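Local coordinates for protein magnesium transporter MgtE (Enterococcus faecalis, PDB 2OUX) that probably carries magnesium ions across the cell membrane as a homodimer, this chain being its cytosolic part with an N domain and paired CBS domains, at residues Y161-Q166 against I189-L194; M169-Y174 against I247-D252. One frame throughout, in Å; residues are numbered along the deposited sequence.

Interaction 1: residues Y161-Q166 against I189-L194; sequences YVLKNQ and ISLRDL
Leu-163 projects from helix 156-166 and sets one methyl, CD1, against the short helix 191-194. There it meets one methyl from each of two leucines. CD1 of Leu-163 lies 3.7 Å from CD2 of Leu-194 and 3.8 Å from CD1 of Leu-191. These two approaches make up the whole contact, and it is purely apolar. It is also small, burying 81 Å² in all, with Leu-163 giving the largest share.

The two approaches differ. Leu-163 and Leu-194 reach toward each other and meet tip to tip. Leu-163 and Leu-191 instead slide past one another in opposite directions. Leu-163 has its CG anti to the carbonyl carbon (chi1 -57°), which points CD1 at the short helix, while CD2 turns toward Ile-173. The other two leucines share a different shape, with CG anti to the backbone N in both (chi1 -177° in Leu-191). Lying three residues apart, they sit on the same side of their short helix and offer two methyls to the one from Leu-163.

That helix starts directly at the end of strand 185-190. Ser-190 is its N-cap residue, and OG of Ser-190 accepts a weak bond of 3.2 Å from N of Asp-193. O of Ser-190 accepts from N of Asp-193 and N of Leu-194, the backbone bonds of the first turn.

The contact belongs to the hydrophobic core of the first CBS domain. Val-148 and Ile-173 also pack on Leu-163, while Leu-194 touches Val-156 and Met-160 earlier on helix 156-166 and Ile-203 on helix 203-206. Helix 191-194 also faces the dimer partner, where Leu-191 packs on Leu-191 of the second subunit. Helix 156-166 is thus joined to the helix that follows strand 185-190, outermost within this chain in the sheet of the first CBS domain.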
# COMPACT_ATOMS: atom_id res chain seq x y z
N TYR A 161 -0.29 -21.46 -3.68
CA TYR A 161 -1.56 -22.16 -3.80
C TYR A 161 -2.55 -21.55 -2.83
O TYR A 161 -3.73 -21.36 -3.16
CB TYR A 161 -1.38 -23.66 -3.51
CG TYR A 161 -2.70 -24.39 -3.34
CD1 TYR A 161 -3.57 -24.56 -4.41
CD2 TYR A 161 -3.07 -24.91 -2.10
CE1 TYR A 161 -4.79 -25.22 -4.25
CE2 TYR A 161 -4.29 -25.57 -1.93
CZ TYR A 161 -5.14 -25.72 -3.01
OH TYR A 161 -6.34 -26.38 -2.83
N VAL A 162 -2.07 -21.23 -1.63
CA VAL A 162 -2.92 -20.62 -0.62
C VAL A 162 -3.44 -19.31 -1.19
O VAL A 162 -4.64 -19.04 -1.16
CB VAL A 162 -2.13 -20.31 0.67
CG1 VAL A 162 -3.00 -19.49 1.61
CG2 VAL A 162 -1.69 -21.60 1.34
N LEU A 163 -2.53 -18.51 -1.71
CA LEU A 163 -2.88 -17.22 -2.27
C LEU A 163 -3.95 -17.30 -3.34
O LEU A 163 -4.97 -16.62 -3.27
CB LEU A 163 -1.63 -16.55 -2.83
CG LEU A 163 -0.53 -16.38 -1.79
CD1 LEU A 163 0.77 -15.97 -2.46
CD2 LEU A 163 -0.96 -15.34 -0.76
N LYS A 164 -3.73 -18.15 -4.35
CA LYS A 164 -4.68 -18.29 -5.44
C LYS A 164 -6.03 -18.90 -5.07
O LYS A 164 -7.07 -18.40 -5.50
CB LYS A 164 -4.09 -19.11 -6.58
CG LYS A 164 -5.06 -19.32 -7.74
CD LYS A 164 -4.47 -20.19 -8.83
CE LYS A 164 -5.42 -20.34 -10.01
NZ LYS A 164 -4.82 -21.16 -11.10
N ASN A 165 -6.02 -19.97 -4.28
CA ASN A 165 -7.27 -20.65 -3.93
C ASN A 165 -7.72 -20.55 -2.47
O ASN A 165 -8.80 -21.04 -2.14
CB ASN A 165 -7.19 -22.14 -4.30
CG ASN A 165 -6.68 -22.37 -5.72
OD1 ASN A 165 -5.47 -22.50 -5.94
ND2 ASN A 165 -7.59 -22.42 -6.68
N GLN A 166 -6.92 -19.93 -1.61
CA GLN A 166 -7.30 -19.84 -0.20
C GLN A 166 -7.01 -18.50 0.48
O GLN A 166 -6.78 -18.46 1.69
CB GLN A 166 -6.59 -20.96 0.59
CG GLN A 166 -6.84 -22.38 0.10
CD GLN A 166 -8.27 -22.85 0.34
OE1 GLN A 166 -8.80 -22.73 1.45
NE2 GLN A 166 -8.89 -23.41 -0.69
N ILE A 189 7.81 -12.25 3.76
CA ILE A 189 8.21 -12.19 2.36
C ILE A 189 7.13 -11.43 1.60
O ILE A 189 5.95 -11.73 1.72
CB ILE A 189 8.41 -13.61 1.72
CG1 ILE A 189 9.09 -13.44 0.36
CG2 ILE A 189 7.08 -14.32 1.52
CD1 ILE A 189 9.69 -14.71 -0.20
N SER A 190 7.54 -10.43 0.83
CA SER A 190 6.60 -9.64 0.05
C SER A 190 6.15 -10.48 -1.13
O SER A 190 6.88 -11.36 -1.58
CB SER A 190 7.25 -8.36 -0.47
OG SER A 190 8.27 -8.69 -1.39
N LEU A 191 4.96 -10.21 -1.64
CA LEU A 191 4.47 -10.98 -2.76
C LEU A 191 5.36 -10.75 -3.99
O LEU A 191 5.60 -11.68 -4.77
CB LEU A 191 3.02 -10.60 -3.10
CG LEU A 191 2.43 -11.45 -4.23
CD1 LEU A 191 2.54 -12.94 -3.88
CD2 LEU A 191 0.99 -11.05 -4.46
N ARG A 192 5.86 -9.53 -4.13
CA ARG A 192 6.72 -9.21 -5.26
C ARG A 192 8.05 -9.97 -5.24
O ARG A 192 8.67 -10.15 -6.28
CB ARG A 192 6.98 -7.70 -5.34
CG ARG A 192 7.80 -7.09 -4.21
CD ARG A 192 7.86 -5.55 -4.35
NE ARG A 192 8.57 -5.11 -5.54
CZ ARG A 192 8.55 -3.87 -6.03
NH1 ARG A 192 7.84 -2.92 -5.43
NH2 ARG A 192 9.23 -3.58 -7.13
N ASP A 193 8.49 -10.42 -4.07
CA ASP A 193 9.73 -11.18 -3.99
C ASP A 193 9.37 -12.63 -4.23
O ASP A 193 10.13 -13.40 -4.83
CB ASP A 193 10.37 -11.06 -2.61
CG ASP A 193 11.12 -9.76 -2.44
OD1 ASP A 193 11.38 -9.10 -3.46
OD2 ASP A 193 11.46 -9.41 -1.30
N LEU A 194 8.19 -12.99 -3.77
CA LEU A 194 7.68 -14.34 -3.92
C LEU A 194 7.49 -14.75 -5.38
O LEU A 194 8.04 -15.77 -5.81
CB LEU A 194 6.34 -14.46 -3.18
CG LEU A 194 5.78 -15.86 -2.96
CD1 LEU A 194 6.76 -16.68 -2.12
CD2 LEU A 194 4.44 -15.75 -2.23

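Interaction 2: residues M169-Y174 against I247-D252; sequences MAETIY and IVTVDD. With MG (magnesium ion), chain F.
Glu-171 has an off-staggered chi1 (-107°) and a bend at chi2, which together bring its carboxylate alongside CG2 of Thr-249 and toward a bound magnesium ion. CG1 of Ile-247 sits between the backbone N and the carbonyl carbon (chi1 52°), and CD1 extends toward the loop 169-174. The contact joins the two CBS domains of the chain: a loop of the first meets strand 244-249 and helix 250-262 of the second.

CD1 of Ile-247 lies 4.0 Å from CG2 of Thr-172, and CB of Glu-171 packs on the same methyl. OG1 of Thr-172 accepts from N of Tyr-174, closing an ST turn in the loop.

Glu-171 and Thr-249 cross at about a right angle, with OE1 of Glu-171 3.6 Å from CG2 of Thr-249. Glu-171 reaches the metal through two of its water ligands. Its OE2 accepts from water 2. Water 1 lies within bonding distance of OE1 of Glu-171, OG1 of Thr-249 and OD1 of Asp-251, and its two protons cannot serve all three at once. OD1 of Asp-251 is the nearest of the three, at 2.6 Å from water 1. The metal ties the CBS pair to the N domain, because Asp-99 completes the site alongside Asp-252 and four waters.

OG1 of Thr-249 gives its proton to OD2 of Asp-251 at 2.6 Å, on the syn side and 30° out of the carboxylate plane. OD2 of Asp-252 binds magnesium at 2.2 Å. OD1 of Asp-252 lies 2.7 Å from water 4, which has more acceptors in reach than protons.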
# COMPACT_ATOMS: atom_id res chain seq x y z
N MSE A 169 -10.38 -14.23 1.65
CA MSE A 169 -10.82 -13.53 2.85
C MSE A 169 -9.81 -12.49 3.36
O MSE A 169 -10.20 -11.55 4.05
CB MSE A 169 -11.11 -14.55 3.97
CG MSE A 169 -9.88 -15.19 4.63
SE MSE A 169 -9.10 -16.72 3.70
CE MSE A 169 -10.35 -18.09 4.26
N ALA A 170 -8.55 -12.65 3.00
CA ALA A 170 -7.49 -11.75 3.47
C ALA A 170 -7.59 -10.27 3.12
O ALA A 170 -7.97 -9.91 2.01
CB ALA A 170 -6.15 -12.28 3.00
N GLU A 171 -7.26 -9.41 4.09
CA GLU A 171 -7.25 -7.95 3.89
C GLU A 171 -6.30 -7.71 2.72
O GLU A 171 -6.67 -7.12 1.71
CB GLU A 171 -6.66 -7.22 5.11
CG GLU A 171 -7.62 -6.46 6.01
CD GLU A 171 -8.06 -5.12 5.45
OE1 GLU A 171 -7.23 -4.30 5.05
OE2 GLU A 171 -9.28 -4.88 5.43
N THR A 172 -5.07 -8.17 2.89
CA THR A 172 -4.05 -8.01 1.86
C THR A 172 -3.20 -9.27 1.81
O THR A 172 -3.04 -9.97 2.80
CB THR A 172 -3.13 -6.82 2.18
OG1 THR A 172 -2.25 -6.60 1.07
CG2 THR A 172 -2.30 -7.11 3.43
N ILE A 173 -2.65 -9.54 0.63
CA ILE A 173 -1.79 -10.70 0.44
C ILE A 173 -0.45 -10.19 -0.05
O ILE A 173 0.42 -10.98 -0.39
CB ILE A 173 -2.37 -11.67 -0.62
CG1 ILE A 173 -2.32 -11.03 -2.02
CG2 ILE A 173 -3.81 -12.03 -0.26
CD1 ILE A 173 -2.52 -12.04 -3.13
N TYR A 174 -0.28 -8.87 -0.09
CA TYR A 174 0.96 -8.30 -0.59
C TYR A 174 2.15 -8.52 0.32
O TYR A 174 3.29 -8.25 -0.05
CB TYR A 174 0.75 -6.83 -0.95
CG TYR A 174 -0.21 -6.72 -2.13
CD1 TYR A 174 -0.25 -7.71 -3.11
CD2 TYR A 174 -1.11 -5.66 -2.24
CE1 TYR A 174 -1.16 -7.66 -4.17
CE2 TYR A 174 -2.03 -5.60 -3.29
CZ TYR A 174 -2.05 -6.61 -4.25
OH TYR A 174 -2.96 -6.58 -5.29
N ILE A 247 -2.70 -7.24 11.66
CA ILE A 247 -1.95 -6.28 10.86
C ILE A 247 -2.67 -4.95 10.86
O ILE A 247 -3.89 -4.89 10.99
CB ILE A 247 -1.82 -6.73 9.39
CG1 ILE A 247 -3.21 -7.08 8.84
CG2 ILE A 247 -0.85 -7.90 9.28
CD1 ILE A 247 -3.23 -7.26 7.33
N VAL A 248 -1.89 -3.90 10.69
CA VAL A 248 -2.41 -2.54 10.62
C VAL A 248 -2.03 -2.10 9.21
O VAL A 248 -0.86 -2.13 8.85
CB VAL A 248 -1.75 -1.64 11.68
CG1 VAL A 248 -2.07 -0.20 11.41
CG2 VAL A 248 -2.23 -2.02 13.05
N THR A 249 -3.03 -1.68 8.43
CA THR A 249 -2.81 -1.27 7.05
C THR A 249 -2.64 0.23 6.85
O THR A 249 -3.17 1.02 7.61
CB THR A 249 -3.97 -1.79 6.18
OG1 THR A 249 -5.22 -1.31 6.71
CG2 THR A 249 -3.99 -3.30 6.20
N VAL A 250 -1.91 0.60 5.80
CA VAL A 250 -1.65 2.00 5.53
C VAL A 250 -2.89 2.87 5.34
O VAL A 250 -2.88 4.05 5.67
CB VAL A 250 -0.73 2.20 4.30
CG1 VAL A 250 -1.46 1.83 3.00
CG2 VAL A 250 -0.24 3.62 4.24
N ASP A 251 -3.97 2.30 4.81
CA ASP A 251 -5.17 3.09 4.60
C ASP A 251 -5.79 3.55 5.92
O ASP A 251 -6.31 4.66 6.00
CB ASP A 251 -6.21 2.32 3.79
CG ASP A 251 -6.57 1.00 4.42
OD1 ASP A 251 -7.78 0.76 4.63
OD2 ASP A 251 -5.64 0.20 4.69
N ASP A 252 -5.72 2.70 6.94
CA ASP A 252 -6.25 3.08 8.25
C ASP A 252 -5.29 4.03 8.96
O ASP A 252 -5.72 4.92 9.70
CB ASP A 252 -6.48 1.85 9.11
CG ASP A 252 -7.60 0.98 8.61
OD1 ASP A 252 -8.58 1.50 8.00
OD2 ASP A 252 -7.51 -0.23 8.84
MG MG F . -8.66 -1.87 8.01
O HOH W 1 -8.33 -1.45 5.98
O HOH W 2 -10.21 -3.39 7.21
O HOH W 3 -7.01 -3.40 8.10
O HOH W 4 -10.51 -0.31 7.71

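Overall arrangement
Interactions 1 and 2 alternate along the chain: 161-166, 169-174, 189-194, then 247-252. Their centres are 14 Å apart. Interaction 1 lies within the first CBS domain, while interaction 2 joins that domain to the second. The loop between helix 156-166 and strand 175-179 links them. Tyr-174 O is 3.0 Å from Leu-191 N, a probable hydrogen bond, and CB of Leu-191 packs on O of Ile-173. Both contacts also touch the second subunit, where Arg-192 of one chain bonds to the loop 169-174 of the other. The same loop therefore lies between the first-domain core, the dimer interface and a magnesium site shared with the N domain.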